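Side-chain contacts in kcn28 (Kitasatospora, PDB 6J31), which is of unknown function but has the two-domain GT-B fold, with a C-terminal domain of the erythromycin biosynthesis protein CIII-like family: residues 146-151 and 156-161; 206-211 and 387-392. All blocks are in the same frame, centred on the assembly; numbering follows the deposited sequence.

From the N terminus the chain builds most of the seven-stranded parallel sheet of the first domain, and after strand 124-128 it makes a helical excursion. There interaction 1 closes a tight turn, joining helix 142-150 to helix 152-167 across four intervening residues. The chain then returns to the sheet through strands 185-187 and 205-207, and interaction 2 opens at the latter. Its loop of 175 residues takes in the entire six-stranded sheet of the second domain before helix 382-391 comes back to the first. The two loops follow in series, neither crossing nor nesting. The centres of the two contacts lie about 35 Å apart, their nearest atoms about 22 Å.

Interaction 1: residues 146-151 and 156-161; sequences EQLKQD and AHYRRF
K149 lays the end of its side chain over one face of the Y158 ring, joining two consecutive helices, 142-150 and 152-167, that meet at a sharp corner in the N-terminal domain of the GT-B fold. D151 sits at the N-cap of the second helix, its OD1 accepting a hydrogen bond from the backbone N of R153.

The contact over the ring face has two components. One is CH-pi: K149 CE stands 3.7 Å from the centroid of the Y158 ring, 15° off the ring normal, and is displaced toward the CG side. The other is cation-pi: K149 NZ lies 4.6 Å from the same centroid and only 9° off the normal, so the ammonium is almost directly above the ring but farther out than CE. Bends at chi2 (-147°) and chi4 bring the lysine chain across the tyrosine at about a right angle, with K149 CG passing 3.9 Å from Y158 CD2.

The other face of the ring is covered from within the same helix. There H157 CD2 lies over the centre, 4.0 Å above the plane, so the ring has an imidazole edge on one side and the lysine chain on the other. H157 ND1 is hydrogen-bonded to D79 OD1, which probably helps to hold that imidazole. L148 is buried and also packs on Q74 and M78 of helix 74-96.

The polar end of Y158 is used by another partner: its OH is hydrogen-bonded to the backbone of the bound peptide, and the side chain lies about 8 Å from the bound (2E,2'E)-3,3'-(1,2-phenylene)di(prop-2-enoic acid). Y158 and F161 of the second helix thus reach the bound peptide. Beside this hydroxyl comes a methyl group, with L148 CD1 4.2 Å from Y158 OH.

Interaction 2: residues 206-211 and 387-392; sequences TFIGPC and ADLIER
L389 sets its CD1 methyl against the end of T206, the two side chains meeting tip to tip with L389 CD1 3.8 Å from T206 CG2. The threonine hydroxyl lies alongside, T206 OG1 being 4.0 Å from the same L389 CD1. OG1 of T206 lies beside the backbone N (chi1 -64°), which leaves CG2 anti to that N and facing the leucine. I208 adds a looser apolar touch, its CD1 4.2 Å from L389 CD1; one leucine methyl therefore serves both residues.

T206 belongs to strand 205-207, the outermost strand on its side of the N-terminal parallel sheet, and L389 to helix 382-391, the last helix of the chain. This is the return characteristic of GT-B proteins, in which the C-terminal helix crosses back from the second domain to pack on the first. L389 also rests on L186 of the adjoining strand 185-187, while I208 makes a backbone hydrogen bond with G382 near the start of the helix. From other positions on the helix, D388 OD1 and E391 OE1 form salt bridges with R31 NH1, just past helix 22-30, and E391 OE2 is hydrogen-bonded to H33 NE2.

Interaction 1: residues 146-151 and 156-161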
ATOM      1  N   GLU A 146      -4.281 -12.165 -23.028  1.00 64.53           N
ATOM      2  CA  GLU A 146      -4.694 -12.517 -24.384  1.00 69.89           C
ATOM      3  C   GLU A 146      -6.202 -12.450 -24.553  1.00 71.69           C
ATOM      4  O   GLU A 146      -6.697 -11.992 -25.588  1.00 71.13           O
ATOM      5  CB  GLU A 146      -4.184 -13.912 -24.742  1.00 73.73           C
ATOM      6  CG  GLU A 146      -2.942 -13.930 -25.605  1.00 76.99           C
ATOM      7  CD  GLU A 146      -3.093 -13.040 -26.827  1.00 79.63           C
ATOM      8  OE1 GLU A 146      -4.162 -13.117 -27.475  1.00 80.84           O
ATOM      9  OE2 GLU A 146      -2.150 -12.290 -27.157  1.00 80.26           O
ATOM     10  N   GLN A 147      -6.951 -12.903 -23.548  1.00 74.22           N
ATOM     11  CA  GLN A 147      -8.402 -12.846 -23.650  1.00 77.62           C
ATOM     12  C   GLN A 147      -8.882 -11.400 -23.686  1.00 74.71           C
ATOM     13  O   GLN A 147      -9.850 -11.076 -24.384  1.00 75.45           O
ATOM     14  CB  GLN A 147      -9.039 -13.622 -22.498  1.00 83.71           C
ATOM     15  CG  GLN A 147     -10.207 -14.495 -22.941  1.00 89.74           C
ATOM     16  CD  GLN A 147      -9.801 -15.523 -24.000  1.00 94.45           C
ATOM     17  OE1 GLN A 147      -8.624 -15.864 -24.142  1.00 95.79           O
ATOM     18  NE2 GLN A 147     -10.781 -16.016 -24.749  1.00 96.49           N
ATOM     19  N   LEU A 148      -8.209 -10.521 -22.941  1.00 70.84           N
ATOM     20  CA  LEU A 148      -8.523  -9.098 -22.988  1.00 68.02           C
ATOM     21  C   LEU A 148      -8.304  -8.536 -24.389  1.00 68.05           C
ATOM     22  O   LEU A 148      -9.079  -7.696 -24.860  1.00 68.11           O
ATOM     23  CB  LEU A 148      -7.651  -8.355 -21.977  1.00 66.46           C
ATOM     24  CG  LEU A 148      -8.099  -8.240 -20.521  1.00 64.87           C
ATOM     25  CD1 LEU A 148      -7.076  -7.450 -19.722  1.00 64.20           C
ATOM     26  CD2 LEU A 148      -9.459  -7.571 -20.444  1.00 63.50           C
ATOM     27  N   LYS A 149      -7.242  -8.982 -25.064  1.00 68.33           N
ATOM     28  CA  LYS A 149      -6.939  -8.505 -26.407  1.00 68.34           C
ATOM     29  C   LYS A 149      -7.937  -9.000 -27.447  1.00 71.57           C
ATOM     30  O   LYS A 149      -7.996  -8.433 -28.543  1.00 71.27           O
ATOM     31  CB  LYS A 149      -5.514  -8.905 -26.786  1.00 65.93           C
ATOM     32  CG  LYS A 149      -4.465  -8.291 -25.867  1.00 63.50           C
ATOM     33  CD  LYS A 149      -3.163  -7.983 -26.593  1.00 61.72           C
ATOM     34  CE  LYS A 149      -2.144  -7.377 -25.642  1.00 60.28           C
ATOM     35  NZ  LYS A 149      -1.163  -8.379 -25.143  1.00 60.23           N
ATOM     36  N   GLN A 150      -8.696 -10.059 -27.147  1.00 75.66           N
ATOM     37  CA  GLN A 150      -9.761 -10.476 -28.055  1.00 80.22           C
ATOM     38  C   GLN A 150     -10.923  -9.495 -28.046  1.00 79.05           C
ATOM     39  O   GLN A 150     -11.582  -9.308 -29.075  1.00 79.16           O
ATOM     40  CB  GLN A 150     -10.248 -11.882 -27.704  1.00 85.05           C
ATOM     41  CG  GLN A 150      -9.161 -12.935 -27.768  1.00 89.58           C
ATOM     42  CD  GLN A 150      -8.328 -12.816 -29.032  1.00 93.14           C
ATOM     43  OE1 GLN A 150      -8.843 -12.935 -30.146  1.00 95.32           O
ATOM     44  NE2 GLN A 150      -7.033 -12.570 -28.865  1.00 94.39           N
ATOM     45  N   ASP A 151     -11.199  -8.880 -26.904  1.00 78.06           N
ATOM     46  CA  ASP A 151     -12.229  -7.853 -26.845  1.00 78.11           C
ATOM     47  C   ASP A 151     -11.773  -6.645 -27.655  1.00 73.26           C
ATOM     48  O   ASP A 151     -10.632  -6.194 -27.494  1.00 72.31           O
ATOM     49  CB  ASP A 151     -12.492  -7.462 -25.389  1.00 81.75           C
ATOM     50  CG  ASP A 151     -13.783  -6.673 -25.203  1.00 84.20           C
ATOM     51  OD1 ASP A 151     -14.110  -5.817 -26.051  1.00 85.53           O
ATOM     52  OD2 ASP A 151     -14.479  -6.914 -24.192  1.00 84.82           O
ATOM     53  N   ALA A 156      -8.160  -2.243 -28.505  1.00 49.19           N
ATOM     54  CA  ALA A 156      -8.001  -0.808 -28.717  1.00 47.31           C
ATOM     55  C   ALA A 156      -7.148  -0.186 -27.618  1.00 45.28           C
ATOM     56  O   ALA A 156      -6.334   0.707 -27.882  1.00 43.57           O
ATOM     57  CB  ALA A 156      -9.367  -0.127 -28.782  1.00 47.09           C
ATOM     58  N   HIS A 157      -7.325  -0.648 -26.379  1.00 44.45           N
ATOM     59  CA  HIS A 157      -6.563  -0.105 -25.259  1.00 41.95           C
ATOM     60  C   HIS A 157      -5.070  -0.358 -25.432  1.00 41.21           C
ATOM     61  O   HIS A 157      -4.253   0.559 -25.296  1.00 39.30           O
ATOM     62  CB  HIS A 157      -7.063  -0.705 -23.948  1.00 41.72           C
ATOM     63  CG  HIS A 157      -6.119  -0.514 -22.804  1.00 41.44           C
ATOM     64  ND1 HIS A 157      -6.167   0.583 -21.971  1.00 41.23           N
ATOM     65  CD2 HIS A 157      -5.093  -1.279 -22.361  1.00 40.35           C
ATOM     66  CE1 HIS A 157      -5.210   0.486 -21.065  1.00 40.44           C
ATOM     67  NE2 HIS A 157      -4.544  -0.634 -21.280  1.00 39.80           N
ATOM     68  N   TYR A 158      -4.694  -1.606 -25.718  1.00 43.07           N
ATOM     69  CA  TYR A 158      -3.279  -1.930 -25.872  1.00 45.30           C
ATOM     70  C   TYR A 158      -2.664  -1.228 -27.076  1.00 44.58           C
ATOM     71  O   TYR A 158      -1.462  -0.938 -27.078  1.00 44.09           O
ATOM     72  CB  TYR A 158      -3.100  -3.444 -25.971  1.00 47.13           C
ATOM     73  CG  TYR A 158      -3.180  -4.122 -24.625  1.00 48.03           C
ATOM     74  CD1 TYR A 158      -2.091  -4.124 -23.765  1.00 48.05           C
ATOM     75  CD2 TYR A 158      -4.349  -4.742 -24.204  1.00 47.97           C
ATOM     76  CE1 TYR A 158      -2.158  -4.731 -22.530  1.00 47.68           C
ATOM     77  CE2 TYR A 158      -4.426  -5.355 -22.968  1.00 47.85           C
ATOM     78  CZ  TYR A 158      -3.325  -5.345 -22.136  1.00 48.38           C
ATOM     79  OH  TYR A 158      -3.380  -5.950 -20.903  1.00 49.49           O
ATOM     80  N   ARG A 159      -3.457  -0.961 -28.113  1.00 46.57           N
ATOM     81  CA  ARG A 159      -2.944  -0.194 -29.241  1.00 49.12           C
ATOM     82  C   ARG A 159      -2.667   1.252 -28.844  1.00 45.21           C
ATOM     83  O   ARG A 159      -1.659   1.833 -29.261  1.00 43.86           O
ATOM     84  CB  ARG A 159      -3.924  -0.262 -30.405  1.00 55.02           C
ATOM     85  CG  ARG A 159      -3.829  -1.540 -31.193  1.00 60.95           C
ATOM     86  CD  ARG A 159      -4.838  -1.557 -32.317  1.00 66.64           C
ATOM     87  NE  ARG A 159      -4.667  -2.732 -33.156  1.00 72.72           N
ATOM     88  CZ  ARG A 159      -3.726  -2.839 -34.088  1.00 78.15           C
ATOM     89  NH1 ARG A 159      -2.877  -1.838 -34.292  1.00 80.30           N
ATOM     90  NH2 ARG A 159      -3.621  -3.946 -34.810  1.00 81.13           N
ATOM     91  N   ARG A 160      -3.563   1.858 -28.061  1.00 41.51           N
ATOM     92  CA  ARG A 160      -3.340   3.228 -27.616  1.00 39.60           C
ATOM     93  C   ARG A 160      -2.129   3.306 -26.699  1.00 38.10           C
ATOM     94  O   ARG A 160      -1.359   4.273 -26.751  1.00 37.32           O
ATOM     95  CB  ARG A 160      -4.588   3.759 -26.915  1.00 41.11           C
ATOM     96  CG  ARG A 160      -4.521   5.222 -26.542  1.00 43.15           C
ATOM     97  CD  ARG A 160      -5.894   5.761 -26.201  1.00 45.80           C
ATOM     98  NE  ARG A 160      -6.348   5.333 -24.883  1.00 48.61           N
ATOM     99  CZ  ARG A 160      -6.546   6.155 -23.858  1.00 51.31           C
ATOM    100  NH1 ARG A 160      -6.297   7.451 -23.990  1.00 53.07           N
ATOM    101  NH2 ARG A 160      -6.972   5.680 -22.694  1.00 53.24           N
ATOM    102  N   PHE A 161      -1.951   2.296 -25.847  1.00 37.73           N
ATOM    103  CA  PHE A 161      -0.797   2.254 -24.959  1.00 38.18           C
ATOM    104  C   PHE A 161       0.501   2.203 -25.761  1.00 41.04           C
ATOM    105  O   PHE A 161       1.437   2.968 -25.499  1.00 41.64           O
ATOM    106  CB  PHE A 161      -0.938   1.048 -24.023  1.00 37.05           C
ATOM    107  CG  PHE A 161      -0.249   1.210 -22.698  1.00 37.20           C
ATOM    108  CD1 PHE A 161       0.955   1.885 -22.594  1.00 36.72           C
ATOM    109  CD2 PHE A 161      -0.831   0.704 -21.544  1.00 37.31           C
ATOM    110  CE1 PHE A 161       1.578   2.037 -21.372  1.00 37.18           C
ATOM    111  CE2 PHE A 161      -0.214   0.854 -20.315  1.00 37.28           C
ATOM    112  CZ  PHE A 161       0.993   1.522 -20.228  1.00 36.99           C
TER

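Interaction 2: residues 206-211 and 387-392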
ATOM      1  N   THR A 206      14.882  -4.378  -4.737  1.00 31.91           N
ATOM      2  CA  THR A 206      15.417  -4.469  -3.383  1.00 30.59           C
ATOM      3  C   THR A 206      14.266  -4.456  -2.389  1.00 30.22           C
ATOM      4  O   THR A 206      13.466  -3.517  -2.377  1.00 31.61           O
ATOM      5  CB  THR A 206      16.386  -3.325  -3.081  1.00 30.44           C
ATOM      6  OG1 THR A 206      17.523  -3.413  -3.945  1.00 31.00           O
ATOM      7  CG2 THR A 206      16.858  -3.400  -1.634  1.00 30.70           C
ATOM      8  N   PHE A 207      14.195  -5.487  -1.550  1.00 31.27           N
ATOM      9  CA  PHE A 207      13.175  -5.551  -0.508  1.00 32.56           C
ATOM     10  C   PHE A 207      13.633  -4.697   0.666  1.00 33.97           C
ATOM     11  O   PHE A 207      14.605  -5.031   1.351  1.00 34.98           O
ATOM     12  CB  PHE A 207      12.916  -6.995  -0.090  1.00 30.64           C
ATOM     13  CG  PHE A 207      12.305  -7.829  -1.180  1.00 31.01           C
ATOM     14  CD1 PHE A 207      11.013  -7.577  -1.614  1.00 29.47           C
ATOM     15  CD2 PHE A 207      13.015  -8.865  -1.768  1.00 31.88           C
ATOM     16  CE1 PHE A 207      10.445  -8.333  -2.617  1.00 31.14           C
ATOM     17  CE2 PHE A 207      12.450  -9.630  -2.771  1.00 30.99           C
ATOM     18  CZ  PHE A 207      11.162  -9.366  -3.195  1.00 31.87           C
ATOM     19  N   ILE A 208      12.942  -3.584   0.887  1.00 32.59           N
ATOM     20  CA  ILE A 208      13.368  -2.595   1.870  1.00 31.57           C
ATOM     21  C   ILE A 208      12.613  -2.793   3.177  1.00 31.23           C
ATOM     22  O   ILE A 208      13.138  -2.514   4.261  1.00 29.57           O
ATOM     23  CB  ILE A 208      13.172  -1.170   1.314  1.00 29.82           C
ATOM     24  CG1 ILE A 208      14.137  -0.927   0.156  1.00 29.30           C
ATOM     25  CG2 ILE A 208      13.369  -0.112   2.392  1.00 25.60           C
ATOM     26  CD1 ILE A 208      15.582  -0.793   0.587  1.00 28.22           C
ATOM     27  N   GLY A 209      11.390  -3.298   3.088  1.00 31.93           N
ATOM     28  CA  GLY A 209      10.487  -3.248   4.208  1.00 32.42           C
ATOM     29  C   GLY A 209       9.924  -1.847   4.332  1.00 34.17           C
ATOM     30  O   GLY A 209      10.215  -0.966   3.516  1.00 34.27           O
ATOM     31  N   PRO A 210       9.108  -1.611   5.354  1.00 34.90           N
ATOM     32  CA  PRO A 210       8.506  -0.287   5.527  1.00 34.46           C
ATOM     33  C   PRO A 210       9.547   0.766   5.857  1.00 36.28           C
ATOM     34  O   PRO A 210      10.577   0.490   6.477  1.00 35.00           O
ATOM     35  CB  PRO A 210       7.537  -0.488   6.695  1.00 33.88           C
ATOM     36  CG  PRO A 210       8.128  -1.619   7.460  1.00 35.22           C
ATOM     37  CD  PRO A 210       8.713  -2.535   6.424  1.00 35.04           C
ATOM     38  N   CYS A 211       9.266   1.987   5.426  1.00 39.33           N
ATOM     39  CA  CYS A 211      10.123   3.125   5.728  1.00 41.25           C
ATOM     40  C   CYS A 211       9.466   3.890   6.871  1.00 42.62           C
ATOM     41  O   CYS A 211       8.485   4.609   6.677  1.00 42.10           O
ATOM     42  CB  CYS A 211      10.335   3.977   4.483  1.00 41.53           C
ATOM     43  SG  CYS A 211      11.370   3.131   3.254  1.00 43.67           S
ATOM     44  N   ALA A 387      17.414   5.251   1.558  1.00 32.99           N
ATOM     45  CA  ALA A 387      18.075   6.518   1.275  1.00 34.42           C
ATOM     46  C   ALA A 387      19.504   6.300   0.786  1.00 35.77           C
ATOM     47  O   ALA A 387      19.963   6.982  -0.136  1.00 36.34           O
ATOM     48  CB  ALA A 387      18.055   7.409   2.516  1.00 34.92           C
ATOM     49  N   ASP A 388      20.224   5.347   1.388  1.00 38.26           N
ATOM     50  CA  ASP A 388      21.589   5.069   0.947  1.00 39.60           C
ATOM     51  C   ASP A 388      21.618   4.580  -0.497  1.00 38.18           C
ATOM     52  O   ASP A 388      22.500   4.967  -1.273  1.00 37.22           O
ATOM     53  CB  ASP A 388      22.253   4.048   1.868  1.00 42.57           C
ATOM     54  CG  ASP A 388      22.496   4.591   3.264  1.00 45.61           C
ATOM     55  OD1 ASP A 388      22.354   5.818   3.469  1.00 45.99           O
ATOM     56  OD2 ASP A 388      22.832   3.786   4.159  1.00 46.54           O
ATOM     57  N   LEU A 389      20.663   3.725  -0.877  1.00 36.94           N
ATOM     58  CA  LEU A 389      20.624   3.227  -2.249  1.00 35.56           C
ATOM     59  C   LEU A 389      20.323   4.344  -3.243  1.00 35.73           C
ATOM     60  O   LEU A 389      20.881   4.369  -4.346  1.00 35.31           O
ATOM     61  CB  LEU A 389      19.597   2.103  -2.372  1.00 34.59           C
ATOM     62  CG  LEU A 389      20.022   0.786  -1.727  1.00 35.19           C
ATOM     63  CD1 LEU A 389      18.945  -0.272  -1.905  1.00 35.59           C
ATOM     64  CD2 LEU A 389      21.349   0.326  -2.314  1.00 34.18           C
ATOM     65  N   ILE A 390      19.441   5.271  -2.872  1.00 35.79           N
ATOM     66  CA  ILE A 390      19.124   6.393  -3.748  1.00 35.75           C
ATOM     67  C   ILE A 390      20.339   7.298  -3.918  1.00 36.41           C
ATOM     68  O   ILE A 390      20.613   7.799  -5.016  1.00 36.20           O
ATOM     69  CB  ILE A 390      17.910   7.165  -3.201  1.00 35.19           C
ATOM     70  CG1 ILE A 390      16.646   6.312  -3.309  1.00 35.21           C
ATOM     71  CG2 ILE A 390      17.724   8.475  -3.953  1.00 35.81           C
ATOM     72  CD1 ILE A 390      15.549   6.711  -2.342  1.00 35.23           C
ATOM     73  N   GLU A 391      21.081   7.529  -2.837  1.00 37.76           N
ATOM     74  CA  GLU A 391      22.258   8.382  -2.923  1.00 40.80           C
ATOM     75  C   GLU A 391      23.347   7.791  -3.814  1.00 43.00           C
ATOM     76  O   GLU A 391      24.164   8.550  -4.343  1.00 42.24           O
ATOM     77  CB  GLU A 391      22.793   8.669  -1.521  1.00 41.40           C
ATOM     78  CG  GLU A 391      21.968   9.723  -0.799  1.00 44.10           C
ATOM     79  CD  GLU A 391      22.517  10.088   0.562  1.00 46.68           C
ATOM     80  OE1 GLU A 391      23.116   9.219   1.231  1.00 47.35           O
ATOM     81  OE2 GLU A 391      22.365  11.265   0.950  1.00 47.19           O
ATOM     82  N   ARG A 392      23.369   6.464  -4.000  1.00 45.92           N
ATOM     83  CA  ARG A 392      24.327   5.850  -4.920  1.00 49.89           C
ATOM     84  C   ARG A 392      24.091   6.301  -6.352  1.00 48.97           C
ATOM     85  O   ARG A 392      25.015   6.268  -7.174  1.00 49.75           O
ATOM     86  CB  ARG A 392      24.232   4.321  -4.850  1.00 56.38           C
ATOM     87  CG  ARG A 392      24.738   3.678  -3.566  1.00 61.86           C
ATOM     88  CD  ARG A 392      26.258   3.597  -3.474  1.00 66.90           C
ATOM     89  NE  ARG A 392      26.842   2.847  -4.580  1.00 72.63           N
ATOM     90  CZ  ARG A 392      28.137   2.832  -4.888  1.00 77.07           C
ATOM     91  NH1 ARG A 392      29.012   3.527  -4.172  1.00 78.45           N
ATOM     92  NH2 ARG A 392      28.561   2.118  -5.928  1.00 79.08           N
TER